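Local atomic coordinates of trypsin-resistant surface T6 protein (Streptococcus pyogenes serotype M6, PDB entry 4P0D), a protein that probably serves as the backbone pilin of the surface pilus, the repeating subunit of the shaft that is anchored to the cell wall. Residues 155-160 against 170-175. The protein carries 1 engineered substitution. Numbering follows the deposited sequence.
Sequences TGTIDD and SVLSYS
Thr155 and Ser173 form an antiparallel hydrogen-bonded pair at the end of strand 139-155, with both side chains on the same face of the sheet. Thr155 N donates to Ser173 O at 2.9 Å. The return bond, Ser173 N to Thr155 O, is also 2.9 Å and almost straight, at 179°. Thr155 OG1 lies between its own backbone N and carbonyl carbon (chi1 58°). From there Thr155 OG1 comes within 3.6 Å of Ser173 CB and gives a weak bond to Ser173 O. That oxygen therefore takes two donors from one residue, the amide being the stronger.

Gly156 ends the pairing. Its positive phi, 101°, turns the chain away. Where the strands part, a water links the two backbones, donating to Gly156 O at 2.9 Å and to Val171 O at 2.7 Å.

Beyond the turn, Thr157 offers its methyl rather than its hydroxyl. Thr157 CG2 meets Leu172 CD2 at 3.7 Å, and the two side chains cross at about a right angle. The same Leu172 methyl also rests against Gly156 O. Leu172 is buried, and its side chain also touches Val154 and Thr166. On the other edge of 171-175, Leu172 and Tyr174 bond through their backbones to Ala263 and Tyr261 of strand 258-265.

The contact thus closes the strand pair at the protein surface, against strand 171-179 of the Cna-B-like region. Two backbone bonds set the register, a water satisfies the two carbonyl oxygens where direct pairing has ended, and one small methyl contact joins the departing chain to the buried leucine.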
loop_
_atom_site.group_PDB
_atom_site.type_symbol
_atom_site.label_atom_id
_atom_site.label_comp_id
_atom_site.label_asym_id
_atom_site.label_seq_id
_atom_site.Cartn_x
_atom_site.Cartn_y
_atom_site.Cartn_z
ATOM N N THR A 155 -6.267 -5.422 10.573
ATOM C CA THR A 155 -7.062 -5.865 11.709
ATOM C C THR A 155 -6.230 -5.685 12.967
ATOM O O THR A 155 -5.040 -5.390 12.881
ATOM C CB THR A 155 -7.479 -7.324 11.556
ATOM O OG1 THR A 155 -6.303 -8.145 11.429
ATOM C CG2 THR A 155 -8.395 -7.477 10.314
ATOM N N GLY A 156 -6.866 -5.823 14.126
ATOM C CA GLY A 156 -6.205 -5.555 15.413
ATOM C C GLY A 156 -6.595 -4.192 15.967
ATOM O O GLY A 156 -6.174 -3.810 17.061
ATOM N N THR A 157 -7.400 -3.475 15.182
ATOM C CA THR A 157 -7.853 -2.131 15.475
ATOM C C THR A 157 -9.242 -2.170 16.105
ATOM O O THR A 157 -9.909 -3.228 16.143
ATOM C CB THR A 157 -7.961 -1.309 14.161
ATOM O OG1 THR A 157 -8.639 -2.096 13.179
ATOM C CG2 THR A 157 -6.571 -0.908 13.616
ATOM N N ILE A 158 -9.686 -1.003 16.570
ATOM C CA ILE A 158 -11.005 -0.845 17.145
ATOM C C ILE A 158 -11.794 0.115 16.255
ATOM O O ILE A 158 -11.351 1.232 16.025
ATOM C CB ILE A 158 -10.907 -0.235 18.556
ATOM C CG1 ILE A 158 -10.083 -1.133 19.488
ATOM C CG2 ILE A 158 -12.292 0.053 19.122
ATOM C CD1 ILE A 158 -10.759 -2.439 19.820
ATOM N N ASP A 159 -12.958 -0.319 15.772
ATOM C CA ASP A 159 -13.764 0.513 14.869
ATOM C C ASP A 159 -14.421 1.661 15.625
ATOM O O ASP A 159 -15.103 1.449 16.623
ATOM C CB ASP A 159 -14.842 -0.311 14.149
ATOM C CG ASP A 159 -14.279 -1.141 12.986
ATOM O OD1 ASP A 159 -13.318 -0.710 12.321
ATOM O OD2 ASP A 159 -14.825 -2.231 12.723
ATOM N N ASP A 160 -14.179 2.871 15.141
ATOM C CA ASP A 160 -14.820 4.074 15.651
ATOM C C ASP A 160 -15.645 4.679 14.508
ATOM O O ASP A 160 -15.131 5.479 13.726
ATOM C CB ASP A 160 -13.728 5.043 16.113
ATOM C CG ASP A 160 -14.285 6.344 16.658
ATOM O OD1 ASP A 160 -15.499 6.398 16.928
ATOM O OD2 ASP A 160 -13.501 7.301 16.781
ATOM N N SER A 170 -0.093 -1.571 20.589
ATOM C CA SER A 170 -0.954 -2.530 19.885
ATOM C C SER A 170 -0.288 -3.111 18.631
ATOM O O SER A 170 0.337 -2.388 17.862
ATOM C CB SER A 170 -2.268 -1.861 19.489
ATOM O OG SER A 170 -2.996 -1.425 20.626
ATOM N N VAL A 171 -0.433 -4.410 18.416
ATOM C CA VAL A 171 0.071 -5.042 17.196
ATOM C C VAL A 171 -1.049 -5.063 16.153
ATOM O O VAL A 171 -2.159 -5.565 16.392
ATOM C CB VAL A 171 0.612 -6.461 17.454
ATOM C CG1 VAL A 171 0.806 -7.238 16.168
ATOM C CG2 VAL A 171 1.926 -6.392 18.222
ATOM N N LEU A 172 -0.745 -4.502 14.992
ATOM C CA LEU A 172 -1.705 -4.431 13.890
ATOM C C LEU A 172 -1.305 -5.399 12.788
ATOM O O LEU A 172 -0.104 -5.520 12.468
ATOM C CB LEU A 172 -1.754 -3.001 13.349
ATOM C CG LEU A 172 -2.152 -1.922 14.361
ATOM C CD1 LEU A 172 -2.309 -0.584 13.683
ATOM C CD2 LEU A 172 -3.450 -2.268 15.050
ATOM N N SER A 173 -2.291 -6.069 12.210
ATOM C CA SER A 173 -2.058 -7.151 11.255
ATOM C C SER A 173 -2.570 -6.708 9.895
ATOM O O SER A 173 -3.756 -6.503 9.710
ATOM C CB SER A 173 -2.759 -8.435 11.693
ATOM O OG SER A 173 -2.202 -8.886 12.922
ATOM N N TYR A 174 -1.647 -6.571 8.959
ATOM C CA TYR A 174 -1.952 -6.108 7.624
ATOM C C TYR A 174 -1.921 -7.284 6.647
ATOM O O TYR A 174 -1.173 -8.245 6.815
ATOM C CB TYR A 174 -0.920 -5.083 7.194
ATOM C CG TYR A 174 -0.930 -3.797 7.972
ATOM C CD1 TYR A 174 -0.209 -3.663 9.156
ATOM C CD2 TYR A 174 -1.644 -2.701 7.517
ATOM C CE1 TYR A 174 -0.209 -2.471 9.852
ATOM C CE2 TYR A 174 -1.653 -1.504 8.214
ATOM C CZ TYR A 174 -0.937 -1.393 9.374
ATOM O OH TYR A 174 -0.950 -0.200 10.038
ATOM N N SER A 175 -2.744 -7.182 5.619
ATOM C CA SER A 175 -2.861 -8.209 4.588
ATOM C C SER A 175 -3.064 -7.564 3.216
ATOM O O SER A 175 -3.803 -6.579 3.085
ATOM C CB SER A 175 -4.001 -9.171 4.911
ATOM O OG SER A 175 -5.244 -8.511 4.924
HETATM O O HOH W 1 -3.920 -4.990 18.370
#